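Local atomic coordinates of serine--tRNA ligase (PDB entry 2ZR2), a protein that probably attaches serine to tRNA(Ser), and also to tRNA(Sec), at the expense of ATP, working as a homodimeric class II aminoacyl-tRNA synthetase. Residues Tyr356-Trp361 against Arg369-Ala374; Glu328-Glu333 against Ser405-Thr410. All coordinates share one frame; numbering follows the deposited sequence.

Contact 1: Tyr356-Trp361 against Arg369-Ala374; sequences YDIEAW and REVVSA. With AMP (adenosine monophosphate), chain C; SO4 (sulfate ion), chain E.
The carboxylates of Asp-357 and Glu-370 approach closely without a hydrogen bond, planes 36° apart, OD2 of Asp-357 lying 3.7 Å from OE2 of Glu-370. From above the aspartate plane, Ser-373 OG donates a hydrogen bond to Asp-357 OD1, 2.7 Å long. With CG of Asp-357 anti to its carbonyl carbon (chi1 -77°), OD1 is set beside that hydroxyl on the face the two side chains share. The guanidinium of Arg-369 meets a sulfate obliquely, NH1 donating to O4, while NH2 is held by Gln-365.

The antiparallel hairpin carries a classic beta bulge, Val-371 and Val-372 both facing Ile-358, whose O accepts from Val-371 N at 2.7 Å and from Val-372 N at 3.3 Å. On the sheet face away from the acids, CG1 and CD1 of Ile-358 lie against CG2 of Val-372. Without the Asp-357 carboxylate, as with an alanine here, the Ser-373 hydroxyl would probably lose this acceptor and be free to turn.

Val-371 O takes a weak bond from AMP O2', and AMP O3' donates to Glu-370 OE1 in a contact so short that its length is doubtful. Both fit the predicted ATP site, and Ser-373 OG and the ribose hydroxyl probably ease the repulsion between the acids.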
loop_
_atom_site.group_PDB
_atom_site.type_symbol
_atom_site.label_atom_id
_atom_site.label_comp_id
_atom_site.label_asym_id
_atom_site.label_seq_id
_atom_site.Cartn_x
_atom_site.Cartn_y
_atom_site.Cartn_z
ATOM N N TYR A 356 -20.453 -12.150 12.947
ATOM C CA TYR A 356 -20.911 -11.148 13.897
ATOM C C TYR A 356 -20.285 -9.827 13.484
ATOM O O TYR A 356 -19.095 -9.782 13.202
ATOM C CB TYR A 356 -20.426 -11.472 15.305
ATOM C CG TYR A 356 -21.117 -12.633 15.958
ATOM C CD1 TYR A 356 -20.389 -13.586 16.670
ATOM C CD2 TYR A 356 -22.498 -12.781 15.879
ATOM C CE1 TYR A 356 -21.021 -14.664 17.286
ATOM C CE2 TYR A 356 -23.141 -13.856 16.494
ATOM C CZ TYR A 356 -22.393 -14.792 17.193
ATOM O OH TYR A 356 -23.018 -15.859 17.790
ATOM N N ASP A 357 -21.076 -8.757 13.450
ATOM C CA ASP A 357 -20.566 -7.428 13.100
ATOM C C ASP A 357 -20.853 -6.500 14.265
ATOM O O ASP A 357 -21.861 -6.651 14.941
ATOM C CB ASP A 357 -21.291 -6.840 11.879
ATOM C CG ASP A 357 -20.832 -7.427 10.553
ATOM O OD1 ASP A 357 -20.181 -8.493 10.534
ATOM O OD2 ASP A 357 -21.154 -6.812 9.514
ATOM N N ILE A 358 -19.970 -5.544 14.505
ATOM C CA ILE A 358 -20.213 -4.561 15.546
ATOM C C ILE A 358 -20.599 -3.291 14.801
ATOM O O ILE A 358 -19.800 -2.753 14.027
ATOM C CB ILE A 358 -18.967 -4.223 16.364
ATOM C CG1 ILE A 358 -18.436 -5.470 17.069
ATOM C CG2 ILE A 358 -19.323 -3.125 17.372
ATOM C CD1 ILE A 358 -17.253 -5.200 18.022
ATOM N N GLU A 359 -21.820 -2.820 15.011
ATOM C CA GLU A 359 -22.264 -1.601 14.354
ATOM C C GLU A 359 -22.315 -0.545 15.423
ATOM O O GLU A 359 -23.049 -0.680 16.400
ATOM C CB GLU A 359 -23.643 -1.785 13.715
ATOM C CG GLU A 359 -23.619 -2.616 12.438
ATOM C CD GLU A 359 -24.997 -3.130 12.022
ATOM O OE1 GLU A 359 -25.083 -3.885 11.023
ATOM O OE2 GLU A 359 -25.996 -2.789 12.694
ATOM N N ALA A 360 -21.506 0.496 15.244
ATOM C CA ALA A 360 -21.439 1.592 16.201
ATOM C C ALA A 360 -22.562 2.582 15.980
ATOM O O ALA A 360 -23.029 2.770 14.853
ATOM C CB ALA A 360 -20.120 2.301 16.082
ATOM N N TRP A 361 -23.002 3.196 17.071
ATOM C CA TRP A 361 -24.048 4.199 17.011
ATOM C C TRP A 361 -23.364 5.477 16.534
ATOM O O TRP A 361 -22.366 5.907 17.121
ATOM C CB TRP A 361 -24.693 4.426 18.399
ATOM C CG TRP A 361 -25.656 5.580 18.360
ATOM C CD1 TRP A 361 -25.505 6.804 18.963
ATOM C CD2 TRP A 361 -26.832 5.681 17.535
ATOM N NE1 TRP A 361 -26.504 7.664 18.557
ATOM C CE2 TRP A 361 -27.335 7.003 17.683
ATOM C CE3 TRP A 361 -27.504 4.788 16.681
ATOM C CZ2 TRP A 361 -28.491 7.453 16.999
ATOM C CZ3 TRP A 361 -28.645 5.234 16.005
ATOM C CH2 TRP A 361 -29.127 6.557 16.171
ATOM N N ARG A 369 -23.641 1.952 12.304
ATOM C CA ARG A 369 -22.872 1.599 11.106
ATOM C C ARG A 369 -21.811 0.568 11.465
ATOM O O ARG A 369 -21.233 0.614 12.557
ATOM C CB ARG A 369 -22.195 2.834 10.507
ATOM C CG ARG A 369 -23.085 4.040 10.333
ATOM C CD ARG A 369 -24.314 3.677 9.529
ATOM N NE ARG A 369 -23.993 2.996 8.274
ATOM C CZ ARG A 369 -23.389 3.562 7.230
ATOM N NH1 ARG A 369 -23.156 2.843 6.148
ATOM N NH2 ARG A 369 -23.012 4.837 7.259
ATOM N N GLU A 370 -21.553 -0.364 10.550
ATOM C CA GLU A 370 -20.549 -1.390 10.801
ATOM C C GLU A 370 -19.216 -0.763 11.109
ATOM O O GLU A 370 -18.781 0.181 10.454
ATOM C CB GLU A 370 -20.371 -2.315 9.603
ATOM C CG GLU A 370 -19.233 -3.302 9.790
ATOM C CD GLU A 370 -18.920 -4.081 8.538
ATOM O OE1 GLU A 370 -17.858 -4.746 8.500
ATOM O OE2 GLU A 370 -19.738 -4.031 7.592
ATOM N N VAL A 371 -18.555 -1.321 12.107
ATOM C CA VAL A 371 -17.271 -0.820 12.501
ATOM C C VAL A 371 -16.285 -2.010 12.631
ATOM O O VAL A 371 -15.078 -1.832 12.543
ATOM C CB VAL A 371 -17.460 0.007 13.781
ATOM C CG1 VAL A 371 -17.216 -0.839 15.015
ATOM C CG2 VAL A 371 -16.612 1.254 13.709
ATOM N N VAL A 372 -16.797 -3.223 12.841
ATOM C CA VAL A 372 -15.933 -4.413 12.881
ATOM C C VAL A 372 -16.704 -5.647 12.451
ATOM O O VAL A 372 -17.929 -5.688 12.520
ATOM C CB VAL A 372 -15.271 -4.729 14.285
ATOM C CG1 VAL A 372 -15.257 -3.520 15.162
ATOM C CG2 VAL A 372 -15.944 -5.903 14.945
ATOM N N SER A 373 -15.977 -6.660 12.002
ATOM C CA SER A 373 -16.620 -7.891 11.580
ATOM C C SER A 373 -15.789 -9.135 11.935
ATOM O O SER A 373 -14.587 -9.196 11.656
ATOM C CB SER A 373 -16.892 -7.828 10.084
ATOM O OG SER A 373 -17.682 -8.930 9.693
ATOM N N ALA A 374 -16.442 -10.108 12.576
ATOM C CA ALA A 374 -15.809 -11.364 12.990
ATOM C C ALA A 374 -16.458 -12.541 12.266
ATOM O O ALA A 374 -17.665 -12.746 12.354
ATOM C CB ALA A 374 -15.947 -11.547 14.497
HETATM P P AMP C . -14.380 -6.710 5.922
HETATM O O1P AMP C . -15.011 -7.492 7.004
HETATM O O2P AMP C . -12.808 -6.818 5.614
HETATM O O3P AMP C . -15.222 -6.140 4.655
HETATM O "O5'" AMP C . -14.261 -5.256 6.630
HETATM C "C5'" AMP C . -13.964 -5.147 8.024
HETATM C "C4'" AMP C . -13.906 -3.691 8.460
HETATM O "O4'" AMP C . -12.968 -2.951 7.653
HETATM C "C3'" AMP C . -15.234 -2.962 8.269
HETATM O "O3'" AMP C . -16.107 -3.264 9.359
HETATM C "C2'" AMP C . -14.769 -1.534 8.412
HETATM O "O2'" AMP C . -14.495 -1.237 9.784
HETATM C "C1'" AMP C . -13.464 -1.548 7.593
HETATM N N9 AMP C . -13.734 -1.216 6.163
HETATM C C8 AMP C . -14.136 -2.068 5.201
HETATM N N7 AMP C . -14.222 -1.409 4.041
HETATM C C5 AMP C . -13.882 -0.143 4.269
HETATM C C6 AMP C . -13.781 0.990 3.465
HETATM N N6 AMP C . -14.060 0.921 2.175
HETATM N N1 AMP C . -13.387 2.164 4.014
HETATM C C2 AMP C . -13.089 2.251 5.319
HETATM N N3 AMP C . -13.180 1.175 6.109
HETATM C C4 AMP C . -13.572 -0.021 5.612
HETATM S S SO4 E . -23.621 5.234 2.887
HETATM O O1 SO4 E . -22.510 5.546 1.969
HETATM O O2 SO4 E . -23.660 6.254 3.956
HETATM O O3 SO4 E . -24.904 5.221 2.157
HETATM O O4 SO4 E . -23.393 3.898 3.466
#

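Contact 2: Glu328-Glu333 against Ser405-Thr410; sequences EELFQE and STAIAT. With AMP (adenosine monophosphate), chain C.
Leu-330 and Phe-331, near the C-terminal end of helix 316-333, reach Ala-407 and Ile-408 at the corner where segment 405-410 changes direction. Ahead of that corner, Ser-405 turns its hydroxyl forward, OG donating to the carbonyl oxygen of the next residue, Thr-406 O, at 3.0 Å. Thr-406, a predicted L-serine-binding residue, has OG1 3.5 Å from C5' of AMP, and the same oxygen accepts from Ser-373 N.

Ala-407 then makes the first touch with the helix, mostly through its backbone: CD1 of Leu-330 comes to 3.6 Å from Ala-407 O, and CE2 of Phe-331 to 3.8 Å from that oxygen, which sits at the ring edge near its plane. Ala-407 and Ile-408 both face Val-305, forming a classic beta bulge in the antiparallel pairing with strand 301-311 of the class II catalytic core.

Ile-408 follows with its longer branch. CG1 stands anti to the carbonyl carbon (chi1 -72°), which brings this branch up to Leu-330, 4.0 Å from its CD1; CE2 of Phe-331 is 4.3 Å from the same CG1, which approaches the ring obliquely. Phe-202 of helix 190-209 touches both Leu-330 and Ile-408.

At Ala-409 the chain has turned to the nucleotide, CB lying 3.5 Å from O2' of AMP. This residue is the N-cap of the next helix, which Thr-410 enters with its hydroxyl bonded to Asp-196.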
loop_
_atom_site.group_PDB
_atom_site.type_symbol
_atom_site.label_atom_id
_atom_site.label_comp_id
_atom_site.label_asym_id
_atom_site.label_seq_id
_atom_site.Cartn_x
_atom_site.Cartn_y
_atom_site.Cartn_z
ATOM N N GLU A 328 -15.167 -6.059 20.851
ATOM C CA GLU A 328 -16.143 -5.358 21.689
ATOM C C GLU A 328 -15.471 -4.617 22.849
ATOM O O GLU A 328 -15.844 -3.480 23.176
ATOM C CB GLU A 328 -17.169 -6.345 22.260
ATOM C CG GLU A 328 -18.136 -6.922 21.244
ATOM C CD GLU A 328 -19.212 -7.769 21.882
ATOM O OE1 GLU A 328 -19.883 -7.258 22.807
ATOM O OE2 GLU A 328 -19.389 -8.938 21.457
ATOM N N GLU A 329 -14.488 -5.269 23.470
ATOM C CA GLU A 329 -13.781 -4.674 24.579
ATOM C C GLU A 329 -13.139 -3.365 24.185
ATOM O O GLU A 329 -13.200 -2.376 24.932
ATOM C CB GLU A 329 -12.710 -5.620 25.099
ATOM C CG GLU A 329 -13.217 -6.662 26.082
ATOM C CD GLU A 329 -12.094 -7.523 26.635
ATOM O OE1 GLU A 329 -11.087 -6.950 27.105
ATOM O OE2 GLU A 329 -12.220 -8.767 26.604
ATOM N N LEU A 330 -12.526 -3.343 23.010
ATOM C CA LEU A 330 -11.862 -2.129 22.562
ATOM C C LEU A 330 -12.803 -0.942 22.481
ATOM O O LEU A 330 -12.510 0.132 23.030
ATOM C CB LEU A 330 -11.205 -2.359 21.208
ATOM C CG LEU A 330 -10.143 -3.444 21.302
ATOM C CD1 LEU A 330 -9.612 -3.753 19.910
ATOM C CD2 LEU A 330 -9.042 -2.985 22.256
ATOM N N PHE A 331 -13.938 -1.142 21.810
ATOM C CA PHE A 331 -14.899 -0.065 21.647
ATOM C C PHE A 331 -15.529 0.389 22.936
ATOM O O PHE A 331 -15.904 1.558 23.075
ATOM C CB PHE A 331 -15.935 -0.449 20.608
ATOM C CG PHE A 331 -15.412 -0.338 19.211
ATOM C CD1 PHE A 331 -15.641 0.814 18.463
ATOM C CD2 PHE A 331 -14.620 -1.354 18.668
ATOM C CE1 PHE A 331 -15.089 0.957 17.196
ATOM C CE2 PHE A 331 -14.065 -1.222 17.415
ATOM C CZ PHE A 331 -14.295 -0.062 16.668
ATOM N N GLN A 332 -15.639 -0.518 23.894
ATOM C CA GLN A 332 -16.160 -0.126 25.188
ATOM C C GLN A 332 -15.116 0.804 25.826
ATOM O O GLN A 332 -15.453 1.883 26.311
ATOM C CB GLN A 332 -16.400 -1.354 26.047
ATOM C CG GLN A 332 -17.594 -2.143 25.589
ATOM C CD GLN A 332 -17.720 -3.457 26.311
ATOM O OE1 GLN A 332 -17.109 -3.661 27.360
ATOM N NE2 GLN A 332 -18.526 -4.361 25.757
ATOM N N GLU A 333 -13.846 0.411 25.803
ATOM C CA GLU A 333 -12.811 1.274 26.368
ATOM C C GLU A 333 -12.765 2.617 25.621
ATOM O O GLU A 333 -12.449 3.674 26.187
ATOM C CB GLU A 333 -11.452 0.574 26.305
ATOM C CG GLU A 333 -11.419 -0.732 27.098
ATOM C CD GLU A 333 -10.011 -1.175 27.469
ATOM O OE1 GLU A 333 -9.344 -1.875 26.663
ATOM O OE2 GLU A 333 -9.571 -0.805 28.579
ATOM N N SER A 405 -11.208 -11.282 12.470
ATOM C CA SER A 405 -12.052 -10.269 13.041
ATOM C C SER A 405 -11.304 -8.972 13.150
ATOM O O SER A 405 -10.124 -8.928 13.488
ATOM C CB SER A 405 -12.530 -10.688 14.422
ATOM O OG SER A 405 -13.149 -9.599 15.085
ATOM N N THR A 406 -12.005 -7.901 12.851
ATOM C CA THR A 406 -11.414 -6.591 12.940
ATOM C C THR A 406 -11.046 -6.417 14.395
ATOM O O THR A 406 -11.631 -7.062 15.256
ATOM C CB THR A 406 -12.461 -5.525 12.580
ATOM O OG1 THR A 406 -13.069 -5.867 11.336
ATOM C CG2 THR A 406 -11.831 -4.148 12.474
ATOM N N ALA A 407 -10.044 -5.593 14.663
ATOM C CA ALA A 407 -9.692 -5.248 16.039
ATOM C C ALA A 407 -10.122 -3.785 15.954
ATOM O O ALA A 407 -11.041 -3.339 16.636
ATOM C CB ALA A 407 -8.201 -5.357 16.279
ATOM N N ILE A 408 -9.464 -3.054 15.064
ATOM C CA ILE A 408 -9.801 -1.670 14.810
ATOM C C ILE A 408 -9.360 -1.279 13.413
ATOM O O ILE A 408 -8.220 -1.516 13.003
ATOM C CB ILE A 408 -9.135 -0.707 15.782
ATOM C CG1 ILE A 408 -9.783 -0.823 17.154
ATOM C CG2 ILE A 408 -9.292 0.730 15.275
ATOM C CD1 ILE A 408 -9.150 0.102 18.198
ATOM N N ALA A 409 -10.292 -0.707 12.671
ATOM C CA ALA A 409 -9.996 -0.223 11.346
ATOM C C ALA A 409 -10.090 1.257 11.688
ATOM O O ALA A 409 -11.162 1.762 11.992
ATOM C CB ALA A 409 -11.079 -0.648 10.385
ATOM N N THR A 410 -8.950 1.935 11.687
ATOM C CA THR A 410 -8.897 3.339 12.066
ATOM C C THR A 410 -9.913 4.245 11.391
ATOM O O THR A 410 -10.548 5.061 12.057
ATOM C CB THR A 410 -7.465 3.913 11.884
ATOM O OG1 THR A 410 -7.057 3.793 10.513
ATOM C CG2 THR A 410 -6.481 3.160 12.765
HETATM P P AMP C . -14.380 -6.710 5.922
HETATM O O1P AMP C . -15.011 -7.492 7.004
HETATM O O2P AMP C . -12.808 -6.818 5.614
HETATM O O3P AMP C . -15.222 -6.140 4.655
HETATM O "O5'" AMP C . -14.261 -5.256 6.630
HETATM C "C5'" AMP C . -13.964 -5.147 8.024
HETATM C "C4'" AMP C . -13.906 -3.691 8.460
HETATM O "O4'" AMP C . -12.968 -2.951 7.653
HETATM C "C3'" AMP C . -15.234 -2.962 8.269
HETATM O "O3'" AMP C . -16.107 -3.264 9.359
HETATM C "C2'" AMP C . -14.769 -1.534 8.412
HETATM O "O2'" AMP C . -14.495 -1.237 9.784
HETATM C "C1'" AMP C . -13.464 -1.548 7.593
HETATM N N9 AMP C . -13.734 -1.216 6.163
HETATM C C8 AMP C . -14.136 -2.068 5.201
HETATM N N7 AMP C . -14.222 -1.409 4.041
HETATM C C5 AMP C . -13.882 -0.143 4.269
HETATM C C6 AMP C . -13.781 0.990 3.465
HETATM N N6 AMP C . -14.060 0.921 2.175
HETATM N N1 AMP C . -13.387 2.164 4.014
HETATM C C2 AMP C . -13.089 2.251 5.319
HETATM N N3 AMP C . -13.180 1.175 6.109
HETATM C C4 AMP C . -13.572 -0.021 5.612
#

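Followed from the N terminus, the chain leaves the tRNA-binding extension, enters the catalytic core and runs down helix 316-333, whose last residues, 328-333, form the first half of contact 2. It continues through strand 338-342 and a short helix, 345-348, into strand 354-362, turns, and returns as strand 367-378, so that contact 1 closes a short hairpin. Strand 398-406 and the corner beyond it then come back to the helix, and contact 2 closes a far longer loop with contact 1 nested inside. The two meet directly: Phe-331 packs on Val-371 and Val-372, and strands 367-378 and 398-406 are neighbours. Helix, hairpin and corner are thereby joined beside AMP, which both contacts touch.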